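PDB 3G7N: lipase from Penicillium expansum, which hydrolyses acylglycerol lipids such as triacylglycerols, releasing free fatty acids, and works as a secreted alkaline lipase. Local coordinates for residues Gly134-Ser139 with Asn160-Gly165; Pro191-Ser196 with Met234-Pro239; Tyr204-Tyr209 with Thr217-Gly222. One frame throughout, in Å; residues are numbered along the deposited sequence.

Contact 1: Gly134-Ser139 with Asn160-Gly165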
# COMPACT_ATOMS: atom_id res chain seq x y z
N GLY A 134 -3.95 0.84 -5.26
CA GLY A 134 -2.85 1.59 -4.65
C GLY A 134 -2.19 0.85 -3.50
O GLY A 134 -0.99 1.02 -3.25
N GLY A 135 -2.96 0.07 -2.76
CA GLY A 135 -2.42 -0.80 -1.71
C GLY A 135 -1.67 -2.00 -2.26
O GLY A 135 -0.58 -2.33 -1.79
N ALA A 136 -2.19 -2.59 -3.34
CA ALA A 136 -1.47 -3.67 -4.01
C ALA A 136 -0.15 -3.12 -4.55
O ALA A 136 0.91 -3.78 -4.44
CB ALA A 136 -2.33 -4.27 -5.13
N LEU A 137 -0.17 -1.93 -5.14
CA LEU A 137 1.06 -1.30 -5.60
C LEU A 137 2.03 -1.05 -4.45
O LEU A 137 3.23 -1.24 -4.60
CB LEU A 137 0.77 0.00 -6.36
CG LEU A 137 0.07 -0.18 -7.72
CD1 LEU A 137 -0.57 1.13 -8.20
CD2 LEU A 137 1.04 -0.75 -8.74
N THR A 138 1.51 -0.63 -3.29
CA THR A 138 2.33 -0.38 -2.12
C THR A 138 3.00 -1.67 -1.65
O THR A 138 4.14 -1.63 -1.14
CB THR A 138 1.47 0.22 -1.01
OG1 THR A 138 1.05 1.53 -1.40
CG2 THR A 138 2.20 0.34 0.32
N SER A 139 2.37 -2.82 -1.85
CA SER A 139 2.98 -4.08 -1.45
C SER A 139 4.20 -4.44 -2.28
O SER A 139 5.11 -5.12 -1.78
CB SER A 139 1.95 -5.22 -1.40
OG SER A 139 1.62 -5.72 -2.68
N ASN A 160 -6.71 -1.94 2.32
CA ASN A 160 -7.79 -2.61 1.58
C ASN A 160 -7.27 -3.33 0.33
O ASN A 160 -7.90 -3.28 -0.73
CB ASN A 160 -8.93 -1.63 1.21
CG ASN A 160 -9.55 -0.94 2.43
OD1 ASN A 160 -8.86 -0.68 3.43
ND2 ASN A 160 -10.83 -0.59 2.35
N ALA A 161 -6.14 -4.03 0.47
CA ALA A 161 -5.42 -4.60 -0.66
C ALA A 161 -5.68 -6.07 -0.86
O ALA A 161 -5.75 -6.84 0.09
CB ALA A 161 -3.93 -4.37 -0.52
N PHE A 162 -5.72 -6.48 -2.13
CA PHE A 162 -5.68 -7.89 -2.50
C PHE A 162 -4.23 -8.39 -2.52
O PHE A 162 -3.30 -7.60 -2.68
CB PHE A 162 -6.37 -8.10 -3.86
CG PHE A 162 -5.87 -7.19 -4.94
CD1 PHE A 162 -4.82 -7.58 -5.75
CD2 PHE A 162 -6.47 -5.96 -5.18
CE1 PHE A 162 -4.40 -6.78 -6.81
CE2 PHE A 162 -6.03 -5.15 -6.22
CZ PHE A 162 -5.04 -5.59 -7.08
N PRO A 163 -4.02 -9.71 -2.34
CA PRO A 163 -2.67 -10.26 -2.40
C PRO A 163 -2.23 -10.37 -3.86
O PRO A 163 -3.07 -10.37 -4.76
CB PRO A 163 -2.84 -11.65 -1.79
CG PRO A 163 -4.25 -12.06 -2.25
CD PRO A 163 -5.05 -10.75 -2.16
N ILE A 164 -0.91 -10.35 -4.11
CA ILE A 164 -0.44 -10.15 -5.48
C ILE A 164 0.50 -11.21 -6.02
O ILE A 164 1.01 -11.06 -7.13
CB ILE A 164 0.20 -8.76 -5.71
CG1 ILE A 164 1.52 -8.60 -4.93
CG2 ILE A 164 -0.76 -7.65 -5.26
CD1 ILE A 164 2.35 -7.40 -5.42
N GLY A 165 0.80 -12.24 -5.24
CA GLY A 165 1.77 -13.22 -5.72
C GLY A 165 1.68 -14.53 -5.00
O GLY A 165 0.83 -14.75 -4.13
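Ala136 pushes its methyl into an angle formed by Phe162 and Ile164, and this small knob is the centre of a mostly apolar contact, with no hydrogen bond across it, between a helix and the loop that follows strand 154-159. Ile164 is the side chain to follow. Its CB is placed so that CG2 lies beside the backbone N and turns to Ala136, with CG2 3.7 Å from Ala136 CB. The other branch, CG1, sits between the backbone N and the carbonyl carbon (chi1 67°), which sends it along the helix to Ser139. At the tip, CD1 comes to 3.3 Å from Ser139 OG. That hydroxyl has its donor satisfied within its own helix: Ser139 OG donates to Ala136 O at 2.7 Å. Phe162 forms the other wall, roughly at right angles to the approach of Ile164 CG2. Ala136 CB stands over one face of the ring, 3.9 Å from its centroid and 24° off the normal, a CH-pi contact displaced toward CZ and CE1. Farther back, Ala161 CB rests on the helix backbone, 3.7 Å from Gly135 C. A glycine suits this spot because, with no side chain, it lets the loop come in until Gly135 CA and Ala161 CA are 5.0 Å apart. Val99 of helix 97-120 touches Ala136, Phe162 and Ile164 and so completes the apolar cluster. The helix begins just after Ser132, the assigned nucleophile, and Gly134 is the last glycine of the GxSxG pattern. Small residues on the first turn, closely packed against the loop beyond the next strand, fit the nucleophile elbow of the alpha/beta-hydrolase fold, with the Phe162 side chain about 5 Å from that of Ser132.

Contact 2: Pro191-Ser196 with Met234-Pro239. With PEG (di(hydroxyethyl)ether), chain F.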
# COMPACT_ATOMS: atom_id res chain seq x y z
N PRO A 191 -9.57 -7.87 0.24
CA PRO A 191 -8.42 -8.66 0.73
C PRO A 191 -8.62 -10.15 0.65
O PRO A 191 -7.65 -10.90 0.83
CB PRO A 191 -8.29 -8.21 2.19
CG PRO A 191 -8.82 -6.81 2.19
CD PRO A 191 -10.01 -6.87 1.24
N ASN A 192 -9.84 -10.59 0.35
CA ASN A 192 -10.15 -12.04 0.25
C ASN A 192 -10.09 -12.53 -1.18
O ASN A 192 -10.27 -13.73 -1.44
CB ASN A 192 -11.55 -12.29 0.84
CG ASN A 192 -11.59 -11.99 2.31
OD1 ASN A 192 -10.58 -12.15 3.02
ND2 ASN A 192 -12.73 -11.53 2.80
N MET A 193 -9.83 -11.64 -2.13
CA MET A 193 -9.67 -12.08 -3.50
C MET A 193 -8.44 -12.96 -3.63
O MET A 193 -7.44 -12.74 -2.94
CB MET A 193 -9.54 -10.89 -4.43
CG MET A 193 -10.83 -10.11 -4.53
SD MET A 193 -10.71 -8.54 -5.43
CE MET A 193 -10.57 -9.16 -7.10
N TYR A 194 -8.56 -14.00 -4.45
CA TYR A 194 -7.42 -14.84 -4.85
C TYR A 194 -6.99 -15.77 -3.71
O TYR A 194 -5.89 -16.33 -3.76
CB TYR A 194 -6.23 -14.01 -5.40
CG TYR A 194 -6.64 -12.93 -6.37
CD1 TYR A 194 -7.56 -13.18 -7.39
CD2 TYR A 194 -6.16 -11.62 -6.23
CE1 TYR A 194 -7.95 -12.17 -8.25
CE2 TYR A 194 -6.51 -10.63 -7.12
CZ TYR A 194 -7.47 -10.88 -8.07
OH TYR A 194 -7.77 -9.89 -8.98
N SER A 195 -7.85 -15.94 -2.71
CA SER A 195 -7.58 -16.83 -1.59
C SER A 195 -8.00 -18.28 -1.83
O SER A 195 -7.70 -19.15 -1.03
CB SER A 195 -8.27 -16.31 -0.32
OG SER A 195 -9.67 -16.23 -0.51
N SER A 196 -8.75 -18.55 -2.89
CA SER A 196 -9.15 -19.94 -3.15
C SER A 196 -7.92 -20.84 -3.35
O SER A 196 -6.92 -20.40 -3.90
CB SER A 196 -10.07 -20.05 -4.37
OG SER A 196 -9.40 -19.77 -5.58
N MET A 234 -17.14 -11.57 3.07
CA MET A 234 -17.22 -10.72 1.88
C MET A 234 -16.23 -11.17 0.81
O MET A 234 -15.14 -11.63 1.13
CB MET A 234 -16.91 -9.26 2.23
CG MET A 234 -17.76 -8.68 3.36
SD MET A 234 -19.44 -8.33 2.84
CE MET A 234 -20.31 -9.53 3.81
N TYR A 235 -16.55 -10.88 -0.44
CA TYR A 235 -15.65 -11.19 -1.54
C TYR A 235 -15.68 -10.03 -2.53
O TYR A 235 -16.75 -9.63 -2.99
CB TYR A 235 -16.09 -12.48 -2.24
CG TYR A 235 -15.18 -12.84 -3.38
CD1 TYR A 235 -13.97 -13.48 -3.15
CD2 TYR A 235 -15.47 -12.42 -4.67
CE1 TYR A 235 -13.10 -13.77 -4.20
CE2 TYR A 235 -14.61 -12.70 -5.72
CZ TYR A 235 -13.43 -13.35 -5.47
OH TYR A 235 -12.61 -13.62 -6.53
N ALA A 236 -14.49 -9.57 -2.93
CA ALA A 236 -14.34 -8.48 -3.90
C ALA A 236 -15.01 -7.19 -3.44
O ALA A 236 -15.01 -6.92 -2.23
CB ALA A 236 -14.82 -8.91 -5.30
N VAL A 237 -15.48 -6.36 -4.37
CA VAL A 237 -15.80 -4.97 -4.07
C VAL A 237 -17.18 -4.81 -3.44
O VAL A 237 -18.21 -4.68 -4.12
CB VAL A 237 -15.67 -4.04 -5.30
CG1 VAL A 237 -15.97 -2.59 -4.90
CG2 VAL A 237 -14.26 -4.12 -5.89
N THR A 238 -17.18 -4.80 -2.12
CA THR A 238 -18.40 -4.69 -1.33
C THR A 238 -18.35 -3.34 -0.59
O THR A 238 -17.41 -2.58 -0.78
CB THR A 238 -18.45 -5.87 -0.35
OG1 THR A 238 -17.22 -5.94 0.39
CG2 THR A 238 -18.60 -7.20 -1.13
N PRO A 239 -19.42 -2.96 0.13
CA PRO A 239 -19.58 -1.57 0.53
C PRO A 239 -18.43 -1.00 1.36
O PRO A 239 -18.13 0.20 1.25
CB PRO A 239 -20.89 -1.59 1.33
CG PRO A 239 -21.71 -2.65 0.62
CD PRO A 239 -20.69 -3.72 0.27
C1 PEG F . -10.39 -16.62 -5.98
O1 PEG F . -10.65 -15.24 -5.71
C2 PEG F . -11.23 -17.08 -7.21
O2 PEG F . -10.93 -16.30 -8.39
C3 PEG F . -11.02 -17.02 -9.62
C4 PEG F . -11.34 -16.04 -10.75
O4 PEG F . -10.14 -15.36 -11.13
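Asn192 reaches across to the backbone of Met234 with its amide, and this is the firm end of the contact. ND2 donates to Met234 O at 2.9 Å with an N-H...O angle of 166°, and the acceptor lies close to the plane of the amide. The same ND2 also donates to Ser229 O, while Arg224 NH1 supplies a bond to OD1, so both ends of the group are engaged and its rotation should be fixed. Asparagine fits here because one short, flat group can give and accept at once. Next to it the packing becomes looser and apolar. Met193 CG lies over one face of the Tyr235 ring, yet stays 4.3 Å from Tyr235 CZ. Its chain then bends at chi3 (74°), and Met193 SD passes 3.9 Å from Ala236 CA. Tyr235 extends along this side because its CG is anti to the backbone N (chi1 -180°). Its hydroxyl ends at a di(hydroxyethyl)ether molecule, probably from the crystallisation liquor. Tyr194 N donates a hydrogen bond to PEG O1 at 2.7 Å, and Tyr235 OH shares another with PEG O1, also at 2.7 Å, so that this one oxygen bridges the two segments at the exposed end. The amide Tyr194 N is presented there by a type II turn from Asn192 to Ser195, closed at its base by Ser195 OG donating to Asn192 O at 2.7 Å. This surface contact joins two loops, one between strands 179-185 and 206-210 and the other between strands 218-219 and 243-244. They lead away from Asp188 and toward His241 respectively, both assigned to the charge relay, while the Tyr194 ring packs inward against Phe201, Ile75 and Ile77.

Contact 3: Tyr204-Tyr209 with Thr217-Gly222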
# COMPACT_ATOMS: atom_id res chain seq x y z
N TYR A 204 1.54 -10.90 2.73
CA TYR A 204 2.54 -10.81 3.80
C TYR A 204 2.26 -9.57 4.63
O TYR A 204 1.37 -8.78 4.32
CB TYR A 204 3.97 -10.81 3.23
CG TYR A 204 4.40 -9.51 2.55
CD1 TYR A 204 5.33 -8.67 3.17
CD2 TYR A 204 4.02 -9.20 1.25
CE1 TYR A 204 5.76 -7.50 2.56
CE2 TYR A 204 4.46 -8.04 0.62
CZ TYR A 204 5.36 -7.22 1.27
OH TYR A 204 5.81 -6.06 0.70
N GLY A 205 3.00 -9.40 5.72
CA GLY A 205 2.93 -8.21 6.53
C GLY A 205 2.17 -8.45 7.81
O GLY A 205 1.96 -9.60 8.23
N THR A 206 1.78 -7.37 8.47
CA THR A 206 0.93 -7.44 9.65
C THR A 206 -0.42 -6.81 9.30
O THR A 206 -0.47 -5.67 8.84
CB THR A 206 1.55 -6.65 10.82
OG1 THR A 206 2.83 -7.21 11.14
CG2 THR A 206 0.66 -6.70 12.05
N GLU A 207 -1.49 -7.57 9.46
CA GLU A 207 -2.81 -7.05 9.17
C GLU A 207 -3.38 -6.34 10.37
O GLU A 207 -3.26 -6.83 11.49
CB GLU A 207 -3.76 -8.17 8.71
CG GLU A 207 -5.11 -7.61 8.19
CD GLU A 207 -6.13 -8.66 7.75
OE1 GLU A 207 -5.87 -9.87 7.85
OE2 GLU A 207 -7.22 -8.23 7.33
N TYR A 208 -3.99 -5.18 10.13
CA TYR A 208 -4.78 -4.48 11.13
C TYR A 208 -6.18 -4.31 10.56
O TYR A 208 -6.36 -4.35 9.34
CB TYR A 208 -4.21 -3.08 11.40
CG TYR A 208 -2.83 -3.08 12.05
CD1 TYR A 208 -2.70 -3.06 13.44
CD2 TYR A 208 -1.68 -3.21 11.28
CE1 TYR A 208 -1.45 -3.17 14.05
CE2 TYR A 208 -0.41 -3.25 11.88
CZ TYR A 208 -0.32 -3.30 13.26
OH TYR A 208 0.92 -3.39 13.86
N TYR A 209 -7.17 -4.13 11.43
CA TYR A 209 -8.55 -4.19 11.00
C TYR A 209 -9.37 -3.28 11.89
O TYR A 209 -9.09 -3.17 13.09
CB TYR A 209 -9.04 -5.64 11.10
CG TYR A 209 -10.33 -5.93 10.36
CD1 TYR A 209 -10.34 -6.14 8.99
CD2 TYR A 209 -11.49 -6.18 11.07
CE1 TYR A 209 -11.49 -6.46 8.33
CE2 TYR A 209 -12.64 -6.64 10.41
CZ TYR A 209 -12.62 -6.76 9.03
OH TYR A 209 -13.74 -7.20 8.36
N THR A 217 -10.08 -0.89 16.56
CA THR A 217 -8.87 -1.29 15.83
C THR A 217 -8.16 -2.46 16.47
O THR A 217 -7.90 -2.46 17.69
CB THR A 217 -7.90 -0.11 15.70
OG1 THR A 217 -8.52 0.92 14.93
CG2 THR A 217 -6.61 -0.56 15.00
N VAL A 218 -7.89 -3.49 15.68
CA VAL A 218 -7.20 -4.66 16.16
C VAL A 218 -5.95 -4.96 15.34
O VAL A 218 -5.87 -4.60 14.15
CB VAL A 218 -8.12 -5.91 16.20
CG1 VAL A 218 -9.29 -5.66 17.14
CG2 VAL A 218 -8.63 -6.25 14.80
N LYS A 219 -4.99 -5.62 15.97
CA LYS A 219 -3.87 -6.23 15.28
C LYS A 219 -4.15 -7.70 15.09
O LYS A 219 -4.47 -8.42 16.04
CB LYS A 219 -2.60 -6.06 16.11
CG LYS A 219 -1.35 -6.65 15.48
CD LYS A 219 -0.14 -6.49 16.41
CE LYS A 219 1.16 -6.72 15.67
NZ LYS A 219 2.35 -6.36 16.50
N CYS A 220 -4.08 -8.15 13.85
CA CYS A 220 -4.50 -9.49 13.48
C CYS A 220 -3.36 -10.47 13.63
O CYS A 220 -2.19 -10.10 13.55
CB CYS A 220 -5.01 -9.48 12.04
SG CYS A 220 -6.25 -8.20 11.72
N GLU A 221 -3.70 -11.74 13.84
CA GLU A 221 -2.71 -12.79 13.97
C GLU A 221 -2.51 -13.51 12.65
O GLU A 221 -3.46 -14.08 12.10
CB GLU A 221 -3.15 -13.80 15.05
CG GLU A 221 -3.56 -13.17 16.37
CD GLU A 221 -4.34 -14.13 17.25
OE1 GLU A 221 -4.12 -15.36 17.13
OE2 GLU A 221 -5.15 -13.66 18.09
N GLY A 222 -1.29 -13.47 12.13
CA GLY A 222 -0.99 -14.13 10.88
C GLY A 222 -1.63 -13.39 9.70
O GLY A 222 -2.02 -12.22 9.82
O HOH W 1 -4.77 -11.70 9.54
O HOH W 2 -1.04 -9.91 11.04
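Cys220 N donates to Glu207 O at 2.8 Å, the shortest of three backbone bonds that make 204-209 and 217-222 the two arms of an antiparallel beta hairpin. Tyr209 and Val218 supply the other two as a hydrogen-bonded pair: Val218 N to Tyr209 O at 2.9 Å, nearly straight, and Tyr209 N to Val218 O at 3.1 Å, more bent. Tyr208 and Lys219 form the non-hydrogen-bonded pair between. Beyond this ladder the arms separate, and two waters bridge them; one joins Glu207 OE1 to Gly222 O, the other links Glu207 N with the carbonyls of Cys220 and Gly222. The glutamate's remaining oxygen, OE2, accepts from Ser229 OG and Asn184 ND2, so the buried carboxylate is well supplied with donors. Its aliphatic stem, meanwhile, passes Cys220 SG, which is 3.8 Å from Glu207 CG. That sulfur also packs on Tyr209 CB and is bonded to Cys228, tying this end of the hairpin to the loop that follows. Val218 CG2 adds to this packing at Tyr209 CB. On the face bearing Tyr208 and Lys219, Tyr208 also touches Leu11 of helix 8-23, while Lys219 is exposed. Here the two long side chains run side by side in the same direction, Lys219 fully extended, its methylenes lying along the tyrosine from CE1 to OH, until Lys219 CE meets Thr206 CG2 at 3.7 Å.

Along the chain, contact 1 comes first: it closes the passage from helix 133-148 through strand 154-159 to the loop at 160-165, and is finished before the others begin. Contact 2 opens at 191-196, in the loop after strand 179-185, and closes only at 234-239. Contact 3 falls wholly within that span, where strands 206-210 and 218-219 extend one side of the central sheet. No contacts cross. In space, contact 1 touches both others: Phe162 CD1 packs at 3.7 Å against Tyr194 CE2 of contact 2, and Ser139 O probably accepts a hydrogen bond from Tyr204 OH of contact 3. Contacts 2 and 3 do not touch.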